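Local atomic coordinates of pesticidal crystal protein Cry2Aa (Bacillus thuringiensis serovar kurstaki, PDB entry 1I5P), a protein that kills dipteran and lepidopteran larvae by binding to their midgut epithelial cells and promoting colloidosmotic lysis. Residues I258-S270 with N621-Y633. Sequence-based numbering, arbitrary orientation.
Sequences IWSLFKYQSLMVS and NIMFVPTNLPPLY
The side chains of Lys-263 and Tyr-633, the C-terminal residue, cross at about a right angle. Lys-263 CB sits over one face of the ring, 4.1 Å from the Tyr-633 centroid in a CH-pi contact, while Lys-263 CE reaches Tyr-633 CE1 at 3.6 Å. A long aliphatic chain with a charged tip suits this place: CB packs on the ring face, the later methylenes pass close to its atoms, and the bend at chi3 (-82°) takes NZ to salt bridges with Asp-578 and Asp-589. Tyr-633 OXT stands 4.4 Å from Lys-263 NZ, beyond a salt bridge, and one water spans the gap, its bond to NZ weak. At the far end of the ring a second water joins Tyr-633 OH to Trp-259 O. The backbone closes the join: Leu-632 N donates to Lys-263 O at 2.9 Å.

In the three-domain delta-endotoxin fold, this contact brings the linker leaving helix 238-259, the last of the pore-forming bundle, against the final strand and tail of the C-terminal beta sandwich.

Tyr-264 combines an apolar ring with a hydroxyl that hydrogen-bonds Asp-589, so both lysine and tyrosine converge on that carboxylate. Pro-631 CB, 3.8 Å from Tyr-264 CE2, and Val-625 CG2 approach the ring obliquely, and Met-623 CE comes to the hydroxyl end.

Gln-265 is met by Leu-629, whose CD1 rests 3.6 Å from Gln-265 O. Glutamine's long amide lets OE1 hydrogen-bond Lys-71 NZ while NE2 gives a weak bond to a water.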
loop_
_atom_site.group_PDB
_atom_site.type_symbol
_atom_site.label_atom_id
_atom_site.label_comp_id
_atom_site.label_asym_id
_atom_site.label_seq_id
_atom_site.Cartn_x
_atom_site.Cartn_y
_atom_site.Cartn_z
ATOM N N ILE A 258 4.874 0.693 8.890
ATOM C CA ILE A 258 5.066 1.904 9.668
ATOM C C ILE A 258 5.999 1.678 10.858
ATOM O O ILE A 258 6.674 2.611 11.295
ATOM C CB ILE A 258 3.718 2.494 10.163
ATOM C CG1 ILE A 258 3.912 3.961 10.555
ATOM C CG2 ILE A 258 3.194 1.696 11.350
ATOM C CD1 ILE A 258 4.261 4.875 9.390
ATOM N N TRP A 259 6.062 0.447 11.364
ATOM C CA TRP A 259 6.922 0.150 12.515
ATOM C C TRP A 259 8.390 0.501 12.285
ATOM O O TRP A 259 9.025 1.116 13.140
ATOM C CB TRP A 259 6.829 -1.329 12.894
ATOM C CG TRP A 259 5.465 -1.781 13.306
ATOM C CD1 TRP A 259 4.431 -0.998 13.748
ATOM C CD2 TRP A 259 4.988 -3.127 13.331
ATOM N NE1 TRP A 259 3.339 -1.780 14.042
ATOM C CE2 TRP A 259 3.652 -3.092 13.794
ATOM C CE3 TRP A 259 5.556 -4.365 13.004
ATOM C CZ2 TRP A 259 2.878 -4.243 13.939
ATOM C CZ3 TRP A 259 4.786 -5.512 13.149
ATOM C CH2 TRP A 259 3.461 -5.441 13.610
ATOM N N SER A 260 8.924 0.103 11.134
ATOM C CA SER A 260 10.318 0.376 10.824
ATOM C C SER A 260 10.546 1.851 10.506
ATOM O O SER A 260 11.656 2.247 10.149
ATOM C CB SER A 260 10.796 -0.510 9.663
ATOM O OG SER A 260 10.028 -0.298 8.495
ATOM N N LEU A 261 9.491 2.656 10.624
ATOM C CA LEU A 261 9.600 4.097 10.388
ATOM C C LEU A 261 9.358 4.851 11.695
ATOM O O LEU A 261 9.481 6.070 11.743
ATOM C CB LEU A 261 8.600 4.562 9.315
ATOM C CG LEU A 261 8.901 4.066 7.894
ATOM C CD1 LEU A 261 7.837 4.571 6.939
ATOM C CD2 LEU A 261 10.297 4.530 7.455
ATOM N N PHE A 262 9.015 4.122 12.754
ATOM C CA PHE A 262 8.786 4.744 14.060
ATOM C C PHE A 262 10.071 5.443 14.509
ATOM O O PHE A 262 10.040 6.388 15.297
ATOM C CB PHE A 262 8.404 3.693 15.109
ATOM C CG PHE A 262 6.920 3.415 15.209
ATOM C CD1 PHE A 262 6.436 2.583 16.214
ATOM C CD2 PHE A 262 6.012 3.997 14.333
ATOM C CE1 PHE A 262 5.072 2.335 16.349
ATOM C CE2 PHE A 262 4.644 3.758 14.458
ATOM C CZ PHE A 262 4.171 2.927 15.467
ATOM N N LYS A 263 11.202 4.963 14.001
ATOM C CA LYS A 263 12.507 5.526 14.334
ATOM C C LYS A 263 12.649 6.948 13.784
ATOM O O LYS A 263 13.608 7.650 14.102
ATOM C CB LYS A 263 13.623 4.642 13.759
ATOM C CG LYS A 263 13.776 4.784 12.243
ATOM C CD LYS A 263 14.348 3.546 11.539
ATOM C CE LYS A 263 15.859 3.446 11.597
ATOM N NZ LYS A 263 16.344 2.500 10.544
ATOM N N TYR A 264 11.704 7.364 12.946
ATOM C CA TYR A 264 11.736 8.708 12.368
ATOM C C TYR A 264 10.629 9.609 12.903
ATOM O O TYR A 264 9.590 9.135 13.366
ATOM C CB TYR A 264 11.614 8.643 10.838
ATOM C CG TYR A 264 12.798 8.016 10.138
ATOM C CD1 TYR A 264 12.704 6.745 9.572
ATOM C CD2 TYR A 264 14.026 8.680 10.074
ATOM C CE1 TYR A 264 13.810 6.143 8.962
ATOM C CE2 TYR A 264 15.136 8.087 9.471
ATOM C CZ TYR A 264 15.021 6.820 8.921
ATOM O OH TYR A 264 16.127 6.219 8.372
ATOM N N GLN A 265 10.862 10.915 12.837
ATOM C CA GLN A 265 9.883 11.903 13.266
ATOM C C GLN A 265 9.722 12.906 12.145
ATOM O O GLN A 265 10.684 13.227 11.447
ATOM C CB GLN A 265 10.342 12.650 14.518
ATOM C CG GLN A 265 10.367 11.809 15.784
ATOM C CD GLN A 265 10.857 12.608 16.976
ATOM O OE1 GLN A 265 10.068 13.222 17.699
ATOM N NE2 GLN A 265 12.168 12.613 17.181
ATOM N N SER A 266 8.505 13.407 11.983
ATOM C CA SER A 266 8.212 14.397 10.960
ATOM C C SER A 266 8.575 13.837 9.585
ATOM O O SER A 266 9.293 14.467 8.806
ATOM C CB SER A 266 9.006 15.677 11.248
ATOM O OG SER A 266 8.470 16.787 10.559
ATOM N N LEU A 267 8.080 12.638 9.302
ATOM C CA LEU A 267 8.329 11.985 8.027
ATOM C C LEU A 267 6.995 11.625 7.391
ATOM O O LEU A 267 6.300 10.710 7.844
ATOM C CB LEU A 267 9.143 10.711 8.231
ATOM C CG LEU A 267 9.401 9.928 6.945
ATOM C CD1 LEU A 267 10.173 10.808 5.971
ATOM C CD2 LEU A 267 10.174 8.659 7.252
ATOM N N MET A 268 6.638 12.358 6.345
ATOM C CA MET A 268 5.388 12.112 5.647
ATOM C C MET A 268 5.565 10.942 4.679
ATOM O O MET A 268 6.313 11.039 3.712
ATOM C CB MET A 268 4.963 13.360 4.868
ATOM C CG MET A 268 3.680 13.178 4.071
ATOM S SD MET A 268 3.359 14.534 2.908
ATOM C CE MET A 268 4.359 14.028 1.507
ATOM N N VAL A 269 4.900 9.830 4.955
ATOM C CA VAL A 269 4.978 8.670 4.082
ATOM C C VAL A 269 4.040 9.018 2.930
ATOM O O VAL A 269 2.819 8.938 3.075
ATOM C CB VAL A 269 4.484 7.412 4.824
ATOM C CG1 VAL A 269 4.512 6.206 3.903
ATOM C CG2 VAL A 269 5.354 7.176 6.049
ATOM N N SER A 270 4.611 9.417 1.795
ATOM C CA SER A 270 3.821 9.839 0.641
ATOM C C SER A 270 2.990 8.760 -0.034
ATOM O O SER A 270 2.037 9.063 -0.757
ATOM C CB SER A 270 4.726 10.504 -0.399
ATOM O OG SER A 270 5.430 9.533 -1.148
ATOM N N ASN A 621 13.414 2.510 -0.353
ATOM C CA ASN A 621 12.723 3.755 -0.043
ATOM C C ASN A 621 13.664 4.944 -0.120
ATOM O O ASN A 621 14.873 4.822 0.083
ATOM C CB ASN A 621 12.082 3.717 1.350
ATOM C CG ASN A 621 10.803 4.565 1.432
ATOM O OD1 ASN A 621 10.565 5.447 0.598
ATOM N ND2 ASN A 621 9.976 4.296 2.442
ATOM N N ILE A 622 13.083 6.097 -0.417
ATOM C CA ILE A 622 13.823 7.341 -0.520
ATOM C C ILE A 622 13.168 8.251 0.501
ATOM O O ILE A 622 11.988 8.587 0.376
ATOM C CB ILE A 622 13.681 7.951 -1.939
ATOM C CG1 ILE A 622 14.224 6.970 -2.981
ATOM C CG2 ILE A 622 14.426 9.282 -2.022
ATOM C CD1 ILE A 622 13.815 7.305 -4.418
ATOM N N MET A 623 13.913 8.648 1.521
ATOM C CA MET A 623 13.325 9.507 2.533
ATOM C C MET A 623 14.139 10.729 2.898
ATOM O O MET A 623 15.338 10.640 3.173
ATOM C CB MET A 623 13.015 8.707 3.798
ATOM C CG MET A 623 14.123 7.797 4.224
ATOM S SD MET A 623 13.758 6.094 3.809
ATOM C CE MET A 623 14.733 5.280 5.069
ATOM N N PHE A 624 13.465 11.876 2.876
ATOM C CA PHE A 624 14.073 13.151 3.227
ATOM C C PHE A 624 13.623 13.451 4.649
ATOM O O PHE A 624 12.424 13.534 4.933
ATOM C CB PHE A 624 13.609 14.254 2.276
ATOM C CG PHE A 624 13.987 14.011 0.844
ATOM C CD1 PHE A 624 13.263 13.124 0.066
ATOM C CD2 PHE A 624 15.091 14.647 0.285
ATOM C CE1 PHE A 624 13.627 12.869 -1.254
ATOM C CE2 PHE A 624 15.467 14.396 -1.042
ATOM C CZ PHE A 624 14.729 13.504 -1.806
ATOM N N VAL A 625 14.594 13.603 5.538
ATOM C CA VAL A 625 14.311 13.855 6.938
ATOM C C VAL A 625 14.916 15.186 7.380
ATOM O O VAL A 625 16.027 15.532 6.977
ATOM C CB VAL A 625 14.890 12.703 7.794
ATOM C CG1 VAL A 625 14.530 12.892 9.255
ATOM C CG2 VAL A 625 14.361 11.366 7.267
ATOM N N PRO A 626 14.184 15.957 8.200
ATOM C CA PRO A 626 14.716 17.237 8.662
ATOM C C PRO A 626 16.089 16.990 9.262
ATOM O O PRO A 626 16.278 16.059 10.052
ATOM C CB PRO A 626 13.674 17.679 9.677
ATOM C CG PRO A 626 12.405 17.205 9.019
ATOM C CD PRO A 626 12.794 15.784 8.654
ATOM N N THR A 627 17.046 17.820 8.865
ATOM C CA THR A 627 18.431 17.688 9.309
ATOM C C THR A 627 18.665 17.622 10.817
ATOM O O THR A 627 19.638 17.022 11.265
ATOM C CB THR A 627 19.291 18.836 8.734
ATOM O OG1 THR A 627 18.920 20.072 9.356
ATOM C CG2 THR A 627 19.063 18.957 7.233
ATOM N N ASN A 628 17.787 18.230 11.602
ATOM C CA ASN A 628 17.961 18.223 13.048
ATOM C C ASN A 628 17.147 17.146 13.752
ATOM O O ASN A 628 16.959 17.194 14.967
ATOM C CB ASN A 628 17.615 19.602 13.618
ATOM C CG ASN A 628 16.263 20.109 13.147
ATOM O OD1 ASN A 628 15.678 19.570 12.203
ATOM N ND2 ASN A 628 15.768 21.164 13.791
ATOM N N LEU A 629 16.676 16.166 12.990
ATOM C CA LEU A 629 15.887 15.079 13.559
ATOM C C LEU A 629 16.504 13.734 13.218
ATOM O O LEU A 629 16.009 13.013 12.348
ATOM C CB LEU A 629 14.445 15.132 13.045
ATOM C CG LEU A 629 13.618 16.372 13.402
ATOM C CD1 LEU A 629 12.222 16.231 12.813
ATOM C CD2 LEU A 629 13.542 16.525 14.919
ATOM N N PRO A 630 17.612 13.383 13.885
ATOM C CA PRO A 630 18.249 12.095 13.606
ATOM C C PRO A 630 17.342 10.940 14.042
ATOM O O PRO A 630 16.502 11.098 14.928
ATOM C CB PRO A 630 19.535 12.171 14.423
ATOM C CG PRO A 630 19.118 13.004 15.609
ATOM C CD PRO A 630 18.347 14.115 14.931
ATOM N N PRO A 631 17.491 9.762 13.416
ATOM C CA PRO A 631 16.657 8.607 13.782
ATOM C C PRO A 631 16.915 8.101 15.210
ATOM O O PRO A 631 18.000 8.296 15.765
ATOM C CB PRO A 631 17.015 7.578 12.714
ATOM C CG PRO A 631 18.458 7.907 12.415
ATOM C CD PRO A 631 18.395 9.418 12.303
ATOM N N LEU A 632 15.915 7.443 15.796
ATOM C CA LEU A 632 16.022 6.947 17.170
ATOM C C LEU A 632 17.100 5.883 17.373
ATOM O O LEU A 632 17.538 5.644 18.494
ATOM C CB LEU A 632 14.658 6.432 17.650
ATOM C CG LEU A 632 13.527 7.472 17.590
ATOM C CD1 LEU A 632 12.310 6.956 18.335
ATOM C CD2 LEU A 632 13.992 8.795 18.201
ATOM N N TYR A 633 17.520 5.251 16.285
ATOM C CA TYR A 633 18.563 4.238 16.337
ATOM C C TYR A 633 19.129 4.007 14.947
ATOM O O TYR A 633 20.294 3.569 14.854
ATOM C CB TYR A 633 18.027 2.929 16.940
ATOM C CG TYR A 633 16.876 2.280 16.193
ATOM C CD1 TYR A 633 17.080 1.640 14.970
ATOM C CD2 TYR A 633 15.586 2.297 16.718
ATOM C CE1 TYR A 633 16.028 1.032 14.292
ATOM C CE2 TYR A 633 14.523 1.693 16.046
ATOM C CZ TYR A 633 14.750 1.066 14.837
ATOM O OH TYR A 633 13.694 0.491 14.172
ATOM O OXT TYR A 633 18.392 4.262 13.967
HETATM O O HOH W 1 11.468 1.968 14.002
HETATM O O HOH W 2 13.846 10.848 14.884
HETATM O O HOH W 3 18.938 3.591 11.362
HETATM O O HOH W 4 13.521 11.631 12.246
#